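Local coordinates for protein lysozyme (Penaeus vannamei, PDB 6UKC) that probably hydrolyses the beta-1,4 linkages between N-acetylmuramic acid and N-acetylglucosamine in bacterial peptidoglycan, and those between N-acetylglucosamine units in chitodextrins, at residues 14-17 with 21-24; 29-34 with 127-132. All coordinates share one frame; numbering follows the deposited sequence.

Contact 1: residues 14-17 with 21-24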
loop_
_atom_site.group_PDB
_atom_site.type_symbol
_atom_site.label_atom_id
_atom_site.label_comp_id
_atom_site.label_asym_id
_atom_site.label_seq_id
_atom_site.Cartn_x
_atom_site.Cartn_y
_atom_site.Cartn_z
ATOM N N GLU A 14 -11.266 2.675 8.866
ATOM C CA GLU A 14 -11.551 3.704 9.905
ATOM C C GLU A 14 -10.236 4.414 10.277
ATOM O O GLU A 14 -10.255 5.610 10.515
ATOM C CB GLU A 14 -12.288 3.096 11.105
ATOM C CG GLU A 14 -13.731 2.687 10.807
ATOM C CD GLU A 14 -14.555 2.209 12.006
ATOM O OE1 GLU A 14 -15.219 1.165 11.891
ATOM O OE2 GLU A 14 -14.548 2.878 13.053
ATOM N N LEU A 15 -9.109 3.711 10.299
ATOM C CA LEU A 15 -7.805 4.324 10.666
ATOM C C LEU A 15 -7.412 5.373 9.623
ATOM O O LEU A 15 -6.961 6.484 10.017
ATOM C CB LEU A 15 -6.725 3.248 10.735
ATOM C CG LEU A 15 -5.323 3.807 10.944
ATOM C CD1 LEU A 15 -5.199 4.387 12.349
ATOM C CD2 LEU A 15 -4.268 2.754 10.674
ATOM N N LEU A 16 -7.486 5.007 8.339
ATOM C CA LEU A 16 -7.126 5.944 7.236
ATOM C C LEU A 16 -8.039 7.188 7.306
ATOM O O LEU A 16 -7.544 8.315 7.051
ATOM C CB LEU A 16 -7.225 5.217 5.895
ATOM C CG LEU A 16 -6.239 4.066 5.681
ATOM C CD1 LEU A 16 -6.551 3.346 4.381
ATOM C CD2 LEU A 16 -4.796 4.553 5.654
ATOM N N LYS A 17 -9.303 7.027 7.714
ATOM C CA LYS A 17 -10.242 8.169 7.816
ATOM C C LYS A 17 -9.945 8.997 9.074
ATOM O O LYS A 17 -9.825 10.223 8.966
ATOM C CB LYS A 17 -11.694 7.695 7.850
ATOM C CG LYS A 17 -12.715 8.827 7.975
ATOM C CD LYS A 17 -12.751 9.770 6.778
ATOM C CE LYS A 17 -13.232 9.088 5.507
ATOM N NZ LYS A 17 -13.451 10.054 4.415
ATOM N N TYR A 21 -7.219 11.469 7.563
ATOM C CA TYR A 21 -8.211 12.331 6.867
ATOM C C TYR A 21 -8.144 12.039 5.363
ATOM O O TYR A 21 -8.193 12.962 4.513
ATOM C CB TYR A 21 -7.940 13.819 7.130
ATOM C CG TYR A 21 -7.588 14.124 8.559
ATOM C CD1 TYR A 21 -8.530 13.953 9.572
ATOM C CD2 TYR A 21 -6.306 14.508 8.920
ATOM C CE1 TYR A 21 -8.222 14.174 10.909
ATOM C CE2 TYR A 21 -5.980 14.732 10.255
ATOM C CZ TYR A 21 -6.943 14.572 11.246
ATOM O OH TYR A 21 -6.649 14.784 12.556
ATOM N N LEU A 22 -8.003 10.768 5.009
ATOM C CA LEU A 22 -7.966 10.408 3.575
ATOM C C LEU A 22 -9.391 10.519 3.053
ATOM O O LEU A 22 -10.335 10.228 3.834
ATOM C CB LEU A 22 -7.427 8.987 3.403
ATOM C CG LEU A 22 -5.980 8.749 3.811
ATOM C CD1 LEU A 22 -5.460 7.493 3.142
ATOM C CD2 LEU A 22 -5.076 9.928 3.448
ATOM N N SER A 23 -9.522 10.888 1.782
ATOM C CA SER A 23 -10.774 10.811 0.989
ATOM C C SER A 23 -11.217 9.357 0.859
ATOM O O SER A 23 -10.335 8.450 0.894
ATOM C CB SER A 23 -10.586 11.416 -0.394
ATOM O OG SER A 23 -9.704 10.627 -1.184
ATOM N N ASN A 24 -12.519 9.177 0.633
ATOM C CA ASN A 24 -13.192 7.880 0.360
ATOM C C ASN A 24 -12.544 7.175 -0.834
ATOM O O ASN A 24 -12.359 5.943 -0.752
ATOM C CB ASN A 24 -14.682 8.080 0.106
ATOM C CG ASN A 24 -15.437 8.379 1.374
ATOM O OD1 ASN A 24 -14.873 8.369 2.470
ATOM N ND2 ASN A 24 -16.709 8.675 1.233
#

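Contact 2: residues 29-34 with 127-132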
loop_
_atom_site.group_PDB
_atom_site.type_symbol
_atom_site.label_atom_id
_atom_site.label_comp_id
_atom_site.label_asym_id
_atom_site.label_seq_id
_atom_site.Cartn_x
_atom_site.Cartn_y
_atom_site.Cartn_z
ATOM N N ASN A 29 -9.445 2.478 -2.304
ATOM C CA ASN A 29 -8.297 1.979 -3.101
ATOM C C ASN A 29 -7.237 1.401 -2.151
ATOM O O ASN A 29 -6.696 0.326 -2.478
ATOM C CB ASN A 29 -7.768 3.045 -4.060
ATOM C CG ASN A 29 -8.599 3.138 -5.325
ATOM O OD1 ASN A 29 -8.700 2.168 -6.056
ATOM N ND2 ASN A 29 -9.249 4.270 -5.562
ATOM N N TRP A 30 -6.901 2.071 -1.040
ATOM C CA TRP A 30 -5.794 1.555 -0.188
ATOM C C TRP A 30 -6.269 0.274 0.518
ATOM O O TRP A 30 -5.482 -0.711 0.585
ATOM C CB TRP A 30 -5.242 2.620 0.784
ATOM C CG TRP A 30 -4.459 3.726 0.141
ATOM C CD1 TRP A 30 -4.645 5.065 0.347
ATOM C CD2 TRP A 30 -3.333 3.616 -0.764
ATOM N NE1 TRP A 30 -3.742 5.797 -0.383
ATOM C CE2 TRP A 30 -2.924 4.939 -1.078
ATOM C CE3 TRP A 30 -2.636 2.549 -1.350
ATOM C CZ2 TRP A 30 -1.866 5.214 -1.942
ATOM C CZ3 TRP A 30 -1.602 2.819 -2.222
ATOM C CH2 TRP A 30 -1.213 4.133 -2.501
ATOM N N VAL A 31 -7.514 0.241 0.999
ATOM C CA VAL A 31 -8.063 -0.977 1.677
ATOM C C VAL A 31 -7.964 -2.189 0.725
ATOM O O VAL A 31 -7.461 -3.299 1.141
ATOM C CB VAL A 31 -9.506 -0.723 2.146
ATOM C CG1 VAL A 31 -10.199 -1.997 2.594
ATOM C CG2 VAL A 31 -9.558 0.334 3.249
ATOM N N CYS A 32 -8.442 -2.019 -0.508
ATOM C CA CYS A 32 -8.468 -3.100 -1.523
ATOM C C CYS A 32 -7.030 -3.591 -1.768
ATOM O O CYS A 32 -6.808 -4.862 -1.757
ATOM C CB CYS A 32 -9.111 -2.646 -2.824
ATOM S SG CYS A 32 -9.389 -4.030 -3.953
ATOM N N ILE A 33 -6.105 -2.644 -2.000
ATOM C CA ILE A 33 -4.679 -2.962 -2.298
ATOM C C ILE A 33 -4.092 -3.714 -1.105
ATOM O O ILE A 33 -3.498 -4.791 -1.365
ATOM C CB ILE A 33 -3.865 -1.720 -2.690
ATOM C CG1 ILE A 33 -4.323 -1.209 -4.057
ATOM C CG2 ILE A 33 -2.367 -2.020 -2.677
ATOM C CD1 ILE A 33 -3.888 0.205 -4.348
ATOM N N ALA A 34 -4.293 -3.214 0.131
ATOM C CA ALA A 34 -3.776 -3.867 1.362
ATOM C C ALA A 34 -4.348 -5.280 1.506
ATOM O O ALA A 34 -3.588 -6.197 1.916
ATOM C CB ALA A 34 -4.101 -3.059 2.594
ATOM N N ASP A 127 -17.026 0.922 -3.913
ATOM C CA ASP A 127 -18.088 1.390 -2.984
ATOM C C ASP A 127 -18.878 0.174 -2.493
ATOM O O ASP A 127 -19.025 0.033 -1.262
ATOM C CB ASP A 127 -18.881 2.528 -3.611
ATOM C CG ASP A 127 -18.055 3.804 -3.619
ATOM O OD1 ASP A 127 -17.533 4.184 -2.540
ATOM O OD2 ASP A 127 -17.880 4.365 -4.702
ATOM N N GLN A 128 -19.271 -0.730 -3.390
ATOM C CA GLN A 128 -19.819 -2.054 -2.980
ATOM C C GLN A 128 -18.819 -2.774 -2.053
ATOM O O GLN A 128 -19.218 -3.192 -0.942
ATOM C CB GLN A 128 -20.155 -2.916 -4.195
ATOM C CG GLN A 128 -20.787 -4.238 -3.780
ATOM C CD GLN A 128 -22.115 -4.108 -3.060
ATOM O OE1 GLN A 128 -22.923 -3.220 -3.297
ATOM N NE2 GLN A 128 -22.399 -5.070 -2.213
ATOM N N TYR A 129 -17.563 -2.899 -2.478
ATOM C CA TYR A 129 -16.483 -3.592 -1.723
ATOM C C TYR A 129 -16.397 -3.032 -0.290
ATOM O O TYR A 129 -16.253 -3.843 0.675
ATOM C CB TYR A 129 -15.171 -3.505 -2.519
ATOM C CG TYR A 129 -13.936 -3.875 -1.753
ATOM C CD1 TYR A 129 -13.557 -5.202 -1.612
ATOM C CD2 TYR A 129 -13.137 -2.900 -1.170
ATOM C CE1 TYR A 129 -12.419 -5.561 -0.901
ATOM C CE2 TYR A 129 -12.004 -3.246 -0.440
ATOM C CZ TYR A 129 -11.652 -4.579 -0.300
ATOM O OH TYR A 129 -10.550 -4.945 0.407
ATOM N N MET A 130 -16.528 -1.706 -0.133
ATOM C CA MET A 130 -16.443 -1.011 1.178
ATOM C C MET A 130 -17.794 -1.024 1.918
ATOM O O MET A 130 -17.833 -0.550 3.109
ATOM C CB MET A 130 -15.982 0.437 0.986
ATOM C CG MET A 130 -14.534 0.572 0.554
ATOM S SD MET A 130 -13.384 -0.260 1.683
ATOM C CE MET A 130 -13.853 0.513 3.227
ATOM N N ALA A 131 -18.864 -1.546 1.299
ATOM C CA ALA A 131 -20.233 -1.439 1.854
ATOM C C ALA A 131 -20.282 -2.057 3.263
ATOM O O ALA A 131 -20.946 -1.478 4.142
ATOM C CB ALA A 131 -21.250 -2.050 0.922
ATOM N N GLU A 132 -19.591 -3.169 3.505
ATOM C CA GLU A 132 -19.646 -3.830 4.835
ATOM C C GLU A 132 -19.016 -2.918 5.890
ATOM O O GLU A 132 -19.349 -3.129 7.056
ATOM C CB GLU A 132 -18.923 -5.171 4.842
ATOM C CG GLU A 132 -17.420 -5.011 4.816
ATOM C CD GLU A 132 -16.702 -6.312 5.075
ATOM O OE1 GLU A 132 -16.029 -6.798 4.137
ATOM O OE2 GLU A 132 -16.848 -6.848 6.197
#

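Contact 1: residues 14-17 with 21-24
Lys-17 reaches from the last part of helix 9-20 to two oxygens of the following loop. Its NZ lies 2.9 Å from Asn-24 OD1 and 3.2 Å from Leu-22 O, and both are hydrogen bonds. The two oxygens are met differently. NZ lies in the carbonyl plane of Leu-22 but 36° out of the carbonyl plane of Asn-24, so it is not on a lone pair of OD1. The lysine chain bends at both chi2 and chi3, which curls its end back to the loop although CB leaves the backbone pointing away from residues 21-24. Asn-24 OD1 also accepts a hydrogen bond from a bound glycerol, probably from the crystallisation liquor. On the inner side, Leu-16 CD2 packs against Leu-22 CD1 at 3.9 Å. Leu-22 CB and CG also lie near Leu-16 O.

The backbone sets these groups in place. Leu-22 N bonds to Leu-16 O at 3.2 Å with a nearly straight N-H (171°). Tyr-21 N makes a weak bond to Lys-17 O, also 3.2 Å. Tyr-21 has positive phi, and this left-handed residue turns the chain off the helix while its CB points away from residues 14-17. Further out, Ile-27 and Leu-91 touch both leucines. Ser-23 OG caps Asp-26 N. The whole is a helix C-terminus ended by a left-handed residue, followed closely by a serine N-cap: the tight corner between the first two helices of the C-type lysozyme fold.

Contact 2: residues 29-34 with 127-132
Tyr-129 pushes its ring end against the backbone and side chains of Val-31 and Cys-32. This is a steep helix-helix crossing in the C-type lysozyme fold, where the short C-terminal helix 126-134 meets helix 24-38. The axes of the two segments pass 10.4 Å apart at 80°. No hydrogen bond joins the segments, so the fit is one of shape.

The tyrosine is the larger bump. Its CG stands anti to the backbone N (chi1 167°), and the ring extends toward the other helix. The hydroxyl end settles against the main chain, with Tyr-129 OH 3.4 Å from Cys-32 CA. The ring also has a neighbour in the valine, since Val-31 CG1 comes to 3.7 Å from Tyr-129 CE2. The approach of that methyl is oblique. Tyr-129 OH is hydrogen-bonded to Glu-35 OE2, about one turn beyond Val-31 and Cys-32 on helix 24-38. Lys-9 adds a cation-pi contact to the ring.

Met-130 supplies the second bump. Its chain bends at chi2 and chi3, and the sulfur is what touches. Met-130 SD and Val-31 CG1 meet tip to tip at 3.7 Å. Val-31 CG1 thus touches both the tyrosine and the methionine sulfur.

Cys-32 packs against the ring as well. It is held by the disulfide to Cys-121, which ties helix 24-38 to helix 115-121. Its CB lies 3.8 Å from Tyr-129 CE2. Beyond it, Cys-32 SG stands over one face of the Tyr-129 ring, 4.5 Å from the centroid and only 16° off the ring normal.

In the fold
The two contacts lie in series along the chain. Contact 1 closes at the start of helix 24-38, and contact 2 opens a little later on that same helix. Their centres are about 12 Å apart. They also touch through Trp-30: Leu-22 CD1 lies 3.8 Å from Trp-30 CD1, and Leu-16 CD1 lies 3.9 Å from Trp-30 CB. Contact 1 is local, fixing the turn from helix 9-20 into helix 24-38. Contact 2 is long-range, bringing in helix 126-134 from the C-terminal end. Helix 24-38 thus packs against helices from both ends of the chain, as a central helix of the alpha domain of the C-type lysozyme fold.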